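Local coordinates for protein phosphonate monoester hydrolase (Ruegeria pomeroyi, PDB 4UPK) that belongs to the sulfatase family of hydrolases within the alkaline phosphatase superfamily, with an alpha/beta core built round a mixed sheet, at residues Q336-L341 and I373-G378; S34-I39 and L399-Q404; V70-H75 and P417-E422. One frame throughout, in Å; residues are numbered along the deposited sequence.

Contact 1: residues Q336-L341 and I373-G378; sequences QYDDTL and IIRAPG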
ATOM      1  N   GLN A 336     -20.734 -33.497 -11.707  1.00 20.58           N
ATOM      2  CA  GLN A 336     -20.388 -32.077 -11.683  1.00 20.56           C
ATOM      3  C   GLN A 336     -20.383 -31.430 -13.073  1.00 24.74           C
ATOM      4  O   GLN A 336     -20.237 -30.225 -13.154  1.00 25.49           O
ATOM      5  CB  GLN A 336     -19.023 -31.869 -11.009  1.00 21.17           C
ATOM      6  CG  GLN A 336     -18.998 -32.141  -9.501  1.00 10.06           C
ATOM      7  CD  GLN A 336     -17.607 -31.852  -8.966  1.00 26.25           C
ATOM      8  OE1 GLN A 336     -17.371 -30.830  -8.314  1.00 17.69           O
ATOM      9  NE2 GLN A 336     -16.633 -32.694  -9.307  1.00 12.63           N
ATOM     10  N   TYR A 337     -20.573 -32.210 -14.146  1.00 20.63           N
ATOM     11  CA  TYR A 337     -20.581 -31.735 -15.524  1.00 19.50           C
ATOM     12  C   TYR A 337     -21.689 -30.721 -15.848  1.00 28.88           C
ATOM     13  O   TYR A 337     -21.397 -29.679 -16.440  1.00 28.50           O
ATOM     14  CB  TYR A 337     -20.627 -32.936 -16.484  1.00 17.75           C
ATOM     15  CG  TYR A 337     -20.620 -32.596 -17.958  1.00 15.98           C
ATOM     16  CD1 TYR A 337     -19.432 -32.290 -18.618  1.00 15.62           C
ATOM     17  CD2 TYR A 337     -21.790 -32.660 -18.714  1.00 17.65           C
ATOM     18  CE1 TYR A 337     -19.413 -32.028 -19.986  1.00 14.21           C
ATOM     19  CE2 TYR A 337     -21.782 -32.402 -20.084  1.00 17.88           C
ATOM     20  CZ  TYR A 337     -20.590 -32.090 -20.715  1.00 22.28           C
ATOM     21  OH  TYR A 337     -20.580 -31.839 -22.066  1.00 25.03           O
ATOM     22  N   ASP A 338     -22.946 -31.031 -15.500  1.00 30.13           N
ATOM     23  CA  ASP A 338     -24.089 -30.150 -15.796  1.00 31.76           C
ATOM     24  C   ASP A 338     -24.093 -28.850 -14.988  1.00 37.39           C
ATOM     25  O   ASP A 338     -24.588 -27.861 -15.501  1.00 38.88           O
ATOM     26  CB  ASP A 338     -25.436 -30.889 -15.663  1.00 34.64           C
ATOM     27  CG  ASP A 338     -25.573 -32.178 -16.457  1.00 50.52           C
ATOM     28  OD1 ASP A 338     -25.029 -32.249 -17.584  1.00 52.83           O
ATOM     29  OD2 ASP A 338     -26.298 -33.081 -15.994  1.00 57.10           O
ATOM     30  N   ASP A 339     -23.490 -28.838 -13.772  1.00 34.04           N
ATOM     31  CA  ASP A 339     -23.394 -27.683 -12.858  1.00 34.58           C
ATOM     32  C   ASP A 339     -22.065 -26.867 -12.994  1.00 35.70           C
ATOM     33  O   ASP A 339     -21.712 -26.116 -12.067  1.00 35.16           O
ATOM     34  CB  ASP A 339     -23.549 -28.166 -11.391  1.00 37.27           C
ATOM     35  CG  ASP A 339     -24.932 -28.635 -10.960  1.00 53.56           C
ATOM     36  OD1 ASP A 339     -25.910 -28.428 -11.729  1.00 55.84           O
ATOM     37  OD2 ASP A 339     -25.050 -29.163  -9.836  1.00 60.34           O
ATOM     38  N   THR A 340     -21.336 -27.023 -14.132  1.00 28.12           N
ATOM     39  CA  THR A 340     -20.039 -26.361 -14.359  1.00 25.42           C
ATOM     40  C   THR A 340     -19.998 -25.495 -15.623  1.00 26.05           C
ATOM     41  O   THR A 340     -20.391 -25.938 -16.708  1.00 24.91           O
ATOM     42  CB  THR A 340     -18.905 -27.418 -14.358  1.00 26.26           C
ATOM     43  OG1 THR A 340     -18.939 -28.107 -13.115  1.00 27.15           O
ATOM     44  CG2 THR A 340     -17.486 -26.827 -14.569  1.00 21.02           C
ATOM     45  N   LEU A 341     -19.448 -24.277 -15.478  1.00 19.21           N
ATOM     46  CA  LEU A 341     -19.174 -23.404 -16.601  1.00 16.95           C
ATOM     47  C   LEU A 341     -17.818 -23.885 -17.130  1.00 21.81           C
ATOM     48  O   LEU A 341     -16.795 -23.780 -16.429  1.00 21.64           O
ATOM     49  CB  LEU A 341     -19.106 -21.909 -16.186  1.00 15.91           C
ATOM     50  CG  LEU A 341     -18.598 -20.919 -17.243  1.00 17.58           C
ATOM     51  CD1 LEU A 341     -19.542 -20.842 -18.456  1.00 17.59           C
ATOM     52  CD2 LEU A 341     -18.374 -19.563 -16.659  1.00 13.73           C
ATOM     53  N   ILE A 373     -14.914 -22.883 -26.998  1.00 16.15           N
ATOM     54  CA  ILE A 373     -16.070 -23.704 -26.670  1.00 15.63           C
ATOM     55  C   ILE A 373     -16.475 -23.307 -25.277  1.00 20.77           C
ATOM     56  O   ILE A 373     -15.641 -23.284 -24.362  1.00 19.18           O
ATOM     57  CB  ILE A 373     -15.845 -25.257 -26.777  1.00 18.28           C
ATOM     58  CG1 ILE A 373     -15.191 -25.687 -28.131  1.00 18.50           C
ATOM     59  CG2 ILE A 373     -17.166 -26.022 -26.533  1.00 17.71           C
ATOM     60  CD1 ILE A 373     -14.467 -27.067 -28.111  1.00 24.03           C
ATOM     61  N   ILE A 374     -17.761 -22.978 -25.110  1.00 17.53           N
ATOM     62  CA  ILE A 374     -18.288 -22.636 -23.810  1.00 17.31           C
ATOM     63  C   ILE A 374     -19.511 -23.486 -23.521  1.00 24.45           C
ATOM     64  O   ILE A 374     -20.479 -23.468 -24.284  1.00 24.86           O
ATOM     65  CB  ILE A 374     -18.540 -21.107 -23.601  1.00 19.69           C
ATOM     66  CG1 ILE A 374     -17.223 -20.280 -23.786  1.00 18.15           C
ATOM     67  CG2 ILE A 374     -19.205 -20.843 -22.224  1.00 19.66           C
ATOM     68  CD1 ILE A 374     -17.370 -18.715 -23.683  1.00 17.71           C
ATOM     69  N   ARG A 375     -19.458 -24.237 -22.416  1.00 21.82           N
ATOM     70  CA  ARG A 375     -20.596 -25.002 -21.954  1.00 21.39           C
ATOM     71  C   ARG A 375     -21.033 -24.433 -20.624  1.00 25.18           C
ATOM     72  O   ARG A 375     -20.228 -24.271 -19.707  1.00 21.99           O
ATOM     73  CB  ARG A 375     -20.304 -26.503 -21.811  1.00 19.65           C
ATOM     74  CG  ARG A 375     -21.607 -27.289 -21.868  1.00 17.27           C
ATOM     75  CD  ARG A 375     -21.465 -28.730 -21.481  1.00 23.94           C
ATOM     76  NE  ARG A 375     -22.770 -29.402 -21.455  1.00 35.12           N
ATOM     77  CZ  ARG A 375     -23.631 -29.361 -20.440  1.00 48.58           C
ATOM     78  NH1 ARG A 375     -23.352 -28.657 -19.349  1.00 44.51           N
ATOM     79  NH2 ARG A 375     -24.788 -30.002 -20.520  1.00 29.52           N
ATOM     80  N   ALA A 376     -22.315 -24.133 -20.526  1.00 25.41           N
ATOM     81  CA  ALA A 376     -22.909 -23.621 -19.310  1.00 26.72           C
ATOM     82  C   ALA A 376     -24.232 -24.337 -19.119  1.00 33.50           C
ATOM     83  O   ALA A 376     -24.911 -24.592 -20.119  1.00 32.97           O
ATOM     84  CB  ALA A 376     -23.140 -22.118 -19.441  1.00 27.43           C
ATOM     85  N   PRO A 377     -24.637 -24.674 -17.873  1.00 32.97           N
ATOM     86  CA  PRO A 377     -25.978 -25.280 -17.683  1.00 33.80           C
ATOM     87  C   PRO A 377     -27.070 -24.421 -18.330  1.00 37.22           C
ATOM     88  O   PRO A 377     -27.113 -23.207 -18.112  1.00 36.67           O
ATOM     89  CB  PRO A 377     -26.146 -25.336 -16.151  1.00 36.16           C
ATOM     90  CG  PRO A 377     -25.054 -24.492 -15.583  1.00 40.25           C
ATOM     91  CD  PRO A 377     -23.940 -24.475 -16.583  1.00 34.85           C
ATOM     92  N   GLY A 378     -27.879 -25.045 -19.181  1.00 34.78           N
ATOM     93  CA  GLY A 378     -28.958 -24.385 -19.910  1.00 35.52           C
ATOM     94  C   GLY A 378     -28.583 -23.741 -21.237  1.00 41.43           C
ATOM     95  O   GLY A 378     -29.407 -23.023 -21.820  1.00 41.92           O
TER
HETATM   96  O   HOH W   1     -20.903 -27.919 -18.355  1.00 10.83           O
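R375 lays its guanidinium against the ring of Y337 where strand 340-346 of the mixed sulfatase-fold sheet begins and its antiparallel neighbour 372-375 ends. The tight part is the apolar end: L341 CD1 packs on I374 CG2 at 3.8 Å and also touches A376 CB, the leucine and isoleucine running alongside each other in one direction, while L341 CA directs a C-H at R375 O. Toward the type I turn Y337-T340 the fit changes character. With CG anti to the backbone N (chi1 -158°) and an extended chain, R375 crosses Y337 at about a right angle, and Y337 CE2 sits over one face of the guanidinium, 3.4 Å from R375 NE, the two planes 39° apart. D68 fixes this pair from outside, salt-bridged to R375 NE and hydrogen-bonded to Y337 OH. On the exposed side P377 CB still comes to 3.0 Å from D338 O, but the charge pair is loose: D338 OD1 stands a long 3.7 Å from R375 NH2, above the guanidinium rather than in line with an N-H. Between the segments one water donates to Y337 O and T340 O and accepts from R375 NH1 at 2.7 Å.

Contact 2: residues S34-I39 and L399-Q404; sequences SNVLFI and LDWVGQ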
ATOM      1  N   SER A  34     -21.792 -24.110  -8.234  1.00 33.89           N
ATOM      2  CA  SER A  34     -21.349 -23.245  -9.329  1.00 32.14           C
ATOM      3  C   SER A  34     -19.838 -23.390  -9.496  1.00 32.18           C
ATOM      4  O   SER A  34     -19.061 -22.749  -8.782  1.00 32.40           O
ATOM      5  CB  SER A  34     -21.725 -21.788  -9.068  1.00 36.89           C
ATOM      6  OG  SER A  34     -23.119 -21.608  -8.872  1.00 50.71           O
ATOM      7  N   ASN A  35     -19.420 -24.257 -10.421  1.00 24.73           N
ATOM      8  CA  ASN A  35     -17.998 -24.477 -10.674  1.00 21.94           C
ATOM      9  C   ASN A  35     -17.575 -23.764 -11.923  1.00 24.31           C
ATOM     10  O   ASN A  35     -18.400 -23.511 -12.808  1.00 23.43           O
ATOM     11  CB  ASN A  35     -17.681 -25.965 -10.834  1.00 17.05           C
ATOM     12  CG  ASN A  35     -18.042 -26.854  -9.672  1.00 28.83           C
ATOM     13  OD1 ASN A  35     -17.709 -26.586  -8.509  1.00 18.28           O
ATOM     14  ND2 ASN A  35     -18.686 -27.975  -9.985  1.00 23.18           N
ATOM     15  N   VAL A  36     -16.275 -23.433 -12.002  1.00 20.61           N
ATOM     16  CA  VAL A  36     -15.681 -22.847 -13.194  1.00 19.73           C
ATOM     17  C   VAL A  36     -14.456 -23.669 -13.610  1.00 21.01           C
ATOM     18  O   VAL A  36     -13.509 -23.814 -12.842  1.00 20.12           O
ATOM     19  CB  VAL A  36     -15.407 -21.312 -13.115  1.00 23.78           C
ATOM     20  CG1 VAL A  36     -14.846 -20.789 -14.446  1.00 22.60           C
ATOM     21  CG2 VAL A  36     -16.674 -20.542 -12.736  1.00 24.13           C
ATOM     22  N   LEU A  37     -14.507 -24.236 -14.817  1.00 16.65           N
ATOM     23  CA  LEU A  37     -13.407 -24.999 -15.388  1.00 14.66           C
ATOM     24  C   LEU A  37     -12.926 -24.242 -16.606  1.00 20.33           C
ATOM     25  O   LEU A  37     -13.596 -24.212 -17.641  1.00 21.10           O
ATOM     26  CB  LEU A  37     -13.775 -26.466 -15.726  1.00 13.32           C
ATOM     27  CG  LEU A  37     -12.658 -27.314 -16.420  1.00 14.62           C
ATOM     28  CD1 LEU A  37     -11.411 -27.453 -15.541  1.00 14.17           C
ATOM     29  CD2 LEU A  37     -13.161 -28.657 -16.826  1.00 11.90           C
ATOM     30  N   PHE A  38     -11.763 -23.607 -16.462  1.00 17.21           N
ATOM     31  CA  PHE A  38     -11.151 -22.792 -17.493  1.00 15.27           C
ATOM     32  C   PHE A  38      -9.891 -23.469 -18.033  1.00 19.95           C
ATOM     33  O   PHE A  38      -8.847 -23.487 -17.362  1.00 17.46           O
ATOM     34  CB  PHE A  38     -10.866 -21.385 -16.930  1.00 16.17           C
ATOM     35  CG  PHE A  38     -10.458 -20.303 -17.905  1.00 15.81           C
ATOM     36  CD1 PHE A  38     -10.536 -20.512 -19.284  1.00 16.90           C
ATOM     37  CD2 PHE A  38     -10.047 -19.058 -17.448  1.00 15.63           C
ATOM     38  CE1 PHE A  38     -10.164 -19.511 -20.182  1.00 16.85           C
ATOM     39  CE2 PHE A  38      -9.672 -18.060 -18.345  1.00 17.66           C
ATOM     40  CZ  PHE A  38      -9.753 -18.289 -19.707  1.00 15.75           C
ATOM     41  N   ILE A  39     -10.011 -24.069 -19.251  1.00 17.88           N
ATOM     42  CA  ILE A  39      -8.882 -24.734 -19.913  1.00 16.84           C
ATOM     43  C   ILE A  39      -8.385 -23.855 -21.051  1.00 20.13           C
ATOM     44  O   ILE A  39      -9.184 -23.420 -21.887  1.00 19.82           O
ATOM     45  CB  ILE A  39      -9.140 -26.204 -20.419  1.00 19.13           C
ATOM     46  CG1 ILE A  39      -9.706 -27.107 -19.324  1.00 18.52           C
ATOM     47  CG2 ILE A  39      -7.840 -26.834 -21.061  1.00 18.44           C
ATOM     48  CD1 ILE A  39     -10.169 -28.493 -19.857  1.00 17.14           C
ATOM     49  N   LEU A 399     -17.277 -13.916 -14.746  1.00 19.46           N
ATOM     50  CA  LEU A 399     -17.778 -13.052 -13.668  1.00 18.57           C
ATOM     51  C   LEU A 399     -19.286 -12.884 -13.709  1.00 23.18           C
ATOM     52  O   LEU A 399     -19.940 -12.985 -12.668  1.00 22.38           O
ATOM     53  CB  LEU A 399     -17.067 -11.677 -13.640  1.00 17.65           C
ATOM     54  CG  LEU A 399     -15.548 -11.692 -13.348  1.00 20.02           C
ATOM     55  CD1 LEU A 399     -14.997 -10.280 -13.347  1.00 20.09           C
ATOM     56  CD2 LEU A 399     -15.212 -12.440 -12.024  1.00 15.29           C
ATOM     57  N   ASP A 400     -19.840 -12.647 -14.914  1.00 20.62           N
ATOM     58  CA  ASP A 400     -21.274 -12.507 -15.141  1.00 20.00           C
ATOM     59  C   ASP A 400     -21.979 -13.779 -14.648  1.00 25.18           C
ATOM     60  O   ASP A 400     -22.861 -13.693 -13.790  1.00 23.57           O
ATOM     61  CB  ASP A 400     -21.533 -12.254 -16.641  1.00 21.20           C
ATOM     62  CG  ASP A 400     -22.971 -12.064 -17.083  1.00 29.47           C
ATOM     63  OD1 ASP A 400     -23.870 -12.062 -16.211  1.00 30.15           O
ATOM     64  OD2 ASP A 400     -23.201 -11.920 -18.309  1.00 32.32           O
ATOM     65  N   TRP A 401     -21.525 -14.963 -15.136  1.00 23.80           N
ATOM     66  CA  TRP A 401     -22.079 -16.269 -14.791  1.00 24.93           C
ATOM     67  C   TRP A 401     -22.068 -16.588 -13.280  1.00 26.90           C
ATOM     68  O   TRP A 401     -23.041 -17.157 -12.789  1.00 28.24           O
ATOM     69  CB  TRP A 401     -21.421 -17.371 -15.633  1.00 24.61           C
ATOM     70  CG  TRP A 401     -22.082 -18.705 -15.500  1.00 27.09           C
ATOM     71  CD1 TRP A 401     -23.147 -19.170 -16.215  1.00 30.38           C
ATOM     72  CD2 TRP A 401     -21.706 -19.760 -14.601  1.00 27.29           C
ATOM     73  NE1 TRP A 401     -23.457 -20.453 -15.820  1.00 30.21           N
ATOM     74  CE2 TRP A 401     -22.602 -20.832 -14.815  1.00 31.62           C
ATOM     75  CE3 TRP A 401     -20.713 -19.894 -13.613  1.00 28.80           C
ATOM     76  CZ2 TRP A 401     -22.514 -22.036 -14.100  1.00 31.63           C
ATOM     77  CZ3 TRP A 401     -20.628 -21.085 -12.907  1.00 30.84           C
ATOM     78  CH2 TRP A 401     -21.520 -22.142 -13.153  1.00 31.70           C
ATOM     79  N   VAL A 402     -21.014 -16.187 -12.543  1.00 20.19           N
ATOM     80  CA  VAL A 402     -20.920 -16.396 -11.093  1.00 19.89           C
ATOM     81  C   VAL A 402     -21.695 -15.307 -10.306  1.00 26.32           C
ATOM     82  O   VAL A 402     -21.937 -15.459  -9.096  1.00 27.10           O
ATOM     83  CB  VAL A 402     -19.460 -16.596 -10.566  1.00 23.22           C
ATOM     84  CG1 VAL A 402     -18.746 -17.714 -11.309  1.00 21.99           C
ATOM     85  CG2 VAL A 402     -18.641 -15.306 -10.630  1.00 23.09           C
ATOM     86  N   GLY A 403     -22.057 -14.223 -10.998  1.00 22.22           N
ATOM     87  CA  GLY A 403     -22.788 -13.101 -10.423  1.00 22.04           C
ATOM     88  C   GLY A 403     -21.905 -12.110  -9.695  1.00 27.85           C
ATOM     89  O   GLY A 403     -22.341 -11.500  -8.719  1.00 30.31           O
ATOM     90  N   GLN A 404     -20.653 -11.955 -10.157  1.00 23.62           N
ATOM     91  CA  GLN A 404     -19.662 -11.044  -9.585  1.00 22.90           C
ATOM     92  C   GLN A 404     -19.517  -9.825 -10.490  1.00 27.37           C
ATOM     93  O   GLN A 404     -19.473  -9.980 -11.714  1.00 27.87           O
ATOM     94  CB  GLN A 404     -18.308 -11.768  -9.409  1.00 23.16           C
ATOM     95  CG  GLN A 404     -17.203 -10.945  -8.753  1.00 29.34           C
ATOM     96  CD  GLN A 404     -17.544 -10.423  -7.365  1.00 47.08           C
ATOM     97  OE1 GLN A 404     -18.130 -11.120  -6.522  1.00 40.99           O
ATOM     98  NE2 GLN A 404     -17.146  -9.182  -7.083  1.00 38.79           N
TER
HETATM   99  O   HOH W   2     -23.686 -19.354 -10.234  1.00 38.88           O
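W401 brings the CZ3-CH2 end of its indole against the start of strand 35-41, overlapping the backbone of S34 and N35 and one methyl of V36. Its CG stands anti to the backbone N (chi1 -171°), which carries the ring off helix 394-402 toward the strand. The closest approach is W401 CZ3 to N35 O, 3.3 Å, a contact of ring carbon with carbonyl oxygen; that same oxygen accepts the backbone N-H of L341 in the adjoining strand, so its polar need is met within the sheet. W401 CH2 lies 4.0 Å from S34 CA, and S34 CB stands at a similar distance from the ring.

V36 provides the apolar half. V36 and the indole run antiparallel, each passing alongside the other, and V36 CG2 is shared: it meets W401 CZ3 at 4.0 Å and V402 CG1 at 3.8 Å, the two valines crossing at about a right angle. Consecutive helix residues thus both rest on one methyl. At the more open end, a water 2.7 Å from S34 OG also donates weakly to W401 O.

Just past V402 the helix stops in a Schellman motif: G403, with positive phi, gives its N-H to D400 O at 3.0 Å, and Q404 N bonds to L399 O at 2.8 Å. The chain therefore turns away directly after the two residues that meet the strand.

Strand 35-41 runs between the parallel strands 234-239 and 340-346. Helix 394-402 packs on the sheet here, beside helix 114-120, whose M118 touches both V36 and V402, while W401 extends past the strand to L341 and P377.

Contact 3: residues V70-H75 and P417-E422; sequences VSFRRH and PFLTGE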
ATOM      1  N   VAL A  70     -21.572 -24.487 -26.990  1.00 23.40           N
ATOM      2  CA  VAL A  70     -21.518 -23.338 -27.893  1.00 22.52           C
ATOM      3  C   VAL A  70     -20.064 -23.119 -28.431  1.00 25.64           C
ATOM      4  O   VAL A  70     -19.116 -22.964 -27.647  1.00 23.70           O
ATOM      5  CB  VAL A  70     -22.112 -22.069 -27.215  1.00 26.29           C
ATOM      6  CG1 VAL A  70     -22.192 -20.903 -28.195  1.00 26.46           C
ATOM      7  CG2 VAL A  70     -23.486 -22.348 -26.601  1.00 26.23           C
ATOM      8  N   SER A  71     -19.923 -23.117 -29.770  1.00 21.21           N
ATOM      9  CA  SER A  71     -18.663 -22.903 -30.484  1.00 20.37           C
ATOM     10  C   SER A  71     -18.645 -21.505 -31.100  1.00 24.10           C
ATOM     11  O   SER A  71     -19.624 -21.097 -31.718  1.00 21.91           O
ATOM     12  CB  SER A  71     -18.482 -23.942 -31.589  1.00 22.83           C
ATOM     13  OG  SER A  71     -18.478 -25.254 -31.053  1.00 25.00           O
ATOM     14  N   PHE A  72     -17.521 -20.785 -30.934  1.00 20.95           N
ATOM     15  CA  PHE A  72     -17.314 -19.429 -31.424  1.00 19.75           C
ATOM     16  C   PHE A  72     -16.316 -19.495 -32.577  1.00 23.03           C
ATOM     17  O   PHE A  72     -15.119 -19.737 -32.363  1.00 22.67           O
ATOM     18  CB  PHE A  72     -16.853 -18.506 -30.269  1.00 20.87           C
ATOM     19  CG  PHE A  72     -17.892 -18.329 -29.175  1.00 21.74           C
ATOM     20  CD1 PHE A  72     -18.058 -19.293 -28.182  1.00 23.19           C
ATOM     21  CD2 PHE A  72     -18.707 -17.207 -29.145  1.00 23.06           C
ATOM     22  CE1 PHE A  72     -19.018 -19.132 -27.178  1.00 24.17           C
ATOM     23  CE2 PHE A  72     -19.680 -17.051 -28.145  1.00 26.76           C
ATOM     24  CZ  PHE A  72     -19.826 -18.013 -27.165  1.00 24.52           C
ATOM     25  N   ARG A  73     -16.829 -19.319 -33.807  1.00 18.67           N
ATOM     26  CA  ARG A  73     -16.060 -19.435 -35.056  1.00 18.16           C
ATOM     27  C   ARG A  73     -15.213 -18.235 -35.519  1.00 23.09           C
ATOM     28  O   ARG A  73     -14.337 -18.416 -36.388  1.00 22.38           O
ATOM     29  CB  ARG A  73     -16.946 -19.962 -36.202  1.00 15.35           C
ATOM     30  CG  ARG A  73     -17.489 -21.355 -35.925  1.00 24.98           C
ATOM     31  CD  ARG A  73     -16.534 -22.504 -36.269  1.00 32.12           C
ATOM     32  NE  ARG A  73     -16.924 -23.744 -35.584  1.00 26.56           N
ATOM     33  CZ  ARG A  73     -17.849 -24.590 -36.028  1.00 38.87           C
ATOM     34  NH1 ARG A  73     -18.482 -24.354 -37.169  1.00 33.57           N
ATOM     35  NH2 ARG A  73     -18.158 -25.666 -35.329  1.00 27.82           N
ATOM     36  N   ARG A  74     -15.471 -17.022 -34.967  1.00 18.67           N
ATOM     37  CA  ARG A  74     -14.730 -15.815 -35.345  1.00 18.45           C
ATOM     38  C   ARG A  74     -14.047 -15.229 -34.104  1.00 20.63           C
ATOM     39  O   ARG A  74     -14.148 -14.032 -33.836  1.00 21.09           O
ATOM     40  CB  ARG A  74     -15.673 -14.803 -36.039  1.00 20.89           C
ATOM     41  CG  ARG A  74     -15.026 -14.094 -37.219  1.00 37.04           C
ATOM     42  CD  ARG A  74     -16.045 -13.419 -38.121  1.00 48.69           C
ATOM     43  NE  ARG A  74     -15.441 -12.927 -39.368  1.00 59.45           N
ATOM     44  CZ  ARG A  74     -15.330 -11.641 -39.706  1.00 76.34           C
ATOM     45  NH1 ARG A  74     -15.792 -10.690 -38.899  1.00 67.27           N
ATOM     46  NH2 ARG A  74     -14.765 -11.298 -40.858  1.00 58.79           N
ATOM     47  N   HIS A  75     -13.351 -16.100 -33.346  1.00 15.64           N
ATOM     48  CA  HIS A  75     -12.667 -15.764 -32.102  1.00 14.55           C
ATOM     49  C   HIS A  75     -11.182 -15.502 -32.318  1.00 17.94           C
ATOM     50  O   HIS A  75     -10.460 -16.349 -32.853  1.00 15.45           O
ATOM     51  CB  HIS A  75     -12.895 -16.850 -31.043  1.00 15.36           C
ATOM     52  CG  HIS A  75     -12.448 -16.454 -29.675  1.00 18.56           C
ATOM     53  ND1 HIS A  75     -13.158 -15.534 -28.923  1.00 20.47           N
ATOM     54  CD2 HIS A  75     -11.362 -16.844 -28.974  1.00 20.21           C
ATOM     55  CE1 HIS A  75     -12.495 -15.411 -27.784  1.00 19.67           C
ATOM     56  NE2 HIS A  75     -11.405 -16.171 -27.771  1.00 19.84           N
ATOM     57  N   PRO A 417     -25.094 -13.666 -23.519  1.00 28.39           N
ATOM     58  CA  PRO A 417     -26.273 -13.670 -24.438  1.00 28.98           C
ATOM     59  C   PRO A 417     -26.231 -14.739 -25.548  1.00 31.84           C
ATOM     60  O   PRO A 417     -27.258 -15.353 -25.838  1.00 32.94           O
ATOM     61  CB  PRO A 417     -26.273 -12.248 -25.033  1.00 30.13           C
ATOM     62  CG  PRO A 417     -25.589 -11.428 -24.014  1.00 34.11           C
ATOM     63  CD  PRO A 417     -24.517 -12.304 -23.426  1.00 29.26           C
ATOM     64  N   PHE A 418     -25.038 -14.981 -26.128  1.00 26.02           N
ATOM     65  CA  PHE A 418     -24.756 -15.997 -27.156  1.00 25.48           C
ATOM     66  C   PHE A 418     -25.006 -17.443 -26.717  1.00 29.82           C
ATOM     67  O   PHE A 418     -25.273 -18.291 -27.575  1.00 29.52           O
ATOM     68  CB  PHE A 418     -23.291 -15.888 -27.629  1.00 26.07           C
ATOM     69  CG  PHE A 418     -22.944 -14.585 -28.308  1.00 26.23           C
ATOM     70  CD1 PHE A 418     -23.297 -14.358 -29.637  1.00 28.63           C
ATOM     71  CD2 PHE A 418     -22.224 -13.607 -27.640  1.00 26.36           C
ATOM     72  CE1 PHE A 418     -22.929 -13.179 -30.283  1.00 28.57           C
ATOM     73  CE2 PHE A 418     -21.857 -12.433 -28.285  1.00 28.83           C
ATOM     74  CZ  PHE A 418     -22.226 -12.217 -29.597  1.00 26.97           C
ATOM     75  N   LEU A 419     -24.862 -17.742 -25.403  1.00 27.62           N
ATOM     76  CA  LEU A 419     -25.036 -19.088 -24.838  1.00 28.41           C
ATOM     77  C   LEU A 419     -26.441 -19.671 -25.009  1.00 38.43           C
ATOM     78  O   LEU A 419     -26.582 -20.887 -25.177  1.00 38.57           O
ATOM     79  CB  LEU A 419     -24.551 -19.164 -23.382  1.00 28.19           C
ATOM     80  CG  LEU A 419     -23.081 -18.775 -23.109  1.00 31.88           C
ATOM     81  CD1 LEU A 419     -22.715 -19.020 -21.665  1.00 31.41           C
ATOM     82  CD2 LEU A 419     -22.106 -19.505 -24.042  1.00 33.07           C
ATOM     83  N   THR A 420     -27.475 -18.797 -25.013  1.00 39.43           N
ATOM     84  CA  THR A 420     -28.874 -19.179 -25.239  1.00 41.33           C
ATOM     85  C   THR A 420     -29.302 -18.900 -26.698  1.00 49.80           C
ATOM     86  O   THR A 420     -30.489 -18.694 -26.973  1.00 50.97           O
ATOM     87  CB  THR A 420     -29.801 -18.558 -24.190  1.00 45.50           C
ATOM     88  OG1 THR A 420     -29.547 -17.160 -24.119  1.00 46.90           O
ATOM     89  CG2 THR A 420     -29.643 -19.199 -22.817  1.00 41.75           C
ATOM     90  N   GLY A 421     -28.325 -18.907 -27.606  1.00 47.76           N
ATOM     91  CA  GLY A 421     -28.516 -18.710 -29.038  1.00 48.69           C
ATOM     92  C   GLY A 421     -28.854 -17.298 -29.474  1.00 55.77           C
ATOM     93  O   GLY A 421     -29.178 -17.095 -30.648  1.00 56.52           O
ATOM     94  N   GLU A 422     -28.788 -16.311 -28.555  1.00 53.29           N
ATOM     95  CA  GLU A 422     -29.085 -14.906 -28.864  1.00 53.40           C
ATOM     96  C   GLU A 422     -27.819 -14.138 -29.240  1.00 56.93           C
ATOM     97  O   GLU A 422     -26.772 -14.763 -29.417  1.00 57.74           O
ATOM     98  CB  GLU A 422     -29.868 -14.184 -27.740  1.00 55.47           C
ATOM     99  CG  GLU A 422     -30.247 -14.945 -26.478  1.00 68.92           C
ATOM    100  CD  GLU A 422     -31.683 -15.414 -26.349  1.00 98.53           C
ATOM    101  OE1 GLU A 422     -32.463 -15.268 -27.318  1.00 89.47           O
ATOM    102  OE2 GLU A 422     -32.044 -15.876 -25.244  1.00 99.67           O
TER
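With CG beside the backbone N and anti to the carbonyl carbon, F72 (chi1 -64°) swings its ring to the short, weakly bonded helix 416-419; L419, with the same first torsion (chi1 -57°), sends CD1 on in the extended direction and turns its other methyl, CD2, to the ring. The methyl L419 CD2 lies at the edge of the F72 ring, near its plane and 4.1 Å from F72 CZ, the two side chains crossing at about a right angle. F418 uses its stem: F418 CB is 3.8 Å from F72 CE2, whereas its own ring leads away from the strand to an edge-to-face meeting with W427. One aromatic ring is thus touched by successive helix residues.

V70, two residues earlier in the strand and pointing at the helix, meets the same L419 methyl beside F72. Its CG2 stands 4.1 Å from L419 CD2 and comes nearer still, 3.7 Å, to the backbone L419 O. All four residues are buried; their side-chain contacts are apolar, with V70 also resting on backbone carbonyls.

Beyond L419, G421, with positive phi, donates to F418 O at 3.1 Å, and a weak bond runs from E422 N to P417 O, the pairing of a Schellman motif. F72 also touches I374 and V385 of the strands paired with its own, 372-375 and 384-386. A short helix closing over one face of a mixed sheet in this way is in keeping with the layered alpha/beta core of the sulfatase and alkaline phosphatase superfamily.

Overall arrangement
All three contacts reach one mixed sheet and lie on the same side of the chain's centre. Strands 35-41, 340-346, 372-375 and 70-76 are successive neighbours in it, so contact 1 is the middle link: its centre is about 10 Å from that of contact 2 and 14 Å from that of contact 3. Contacts 2 and 3, centres 16 Å apart, do not touch, but their helices, 394-402 and 416-419, follow each other in the chain. Along the chain contacts 2 and 3 interleave (34-39, 70-75, 399-404, 417-422), and both segments of contact 1 fall between. The early strands are thereby tied to two late helices, with L419 reaching I374 and A376.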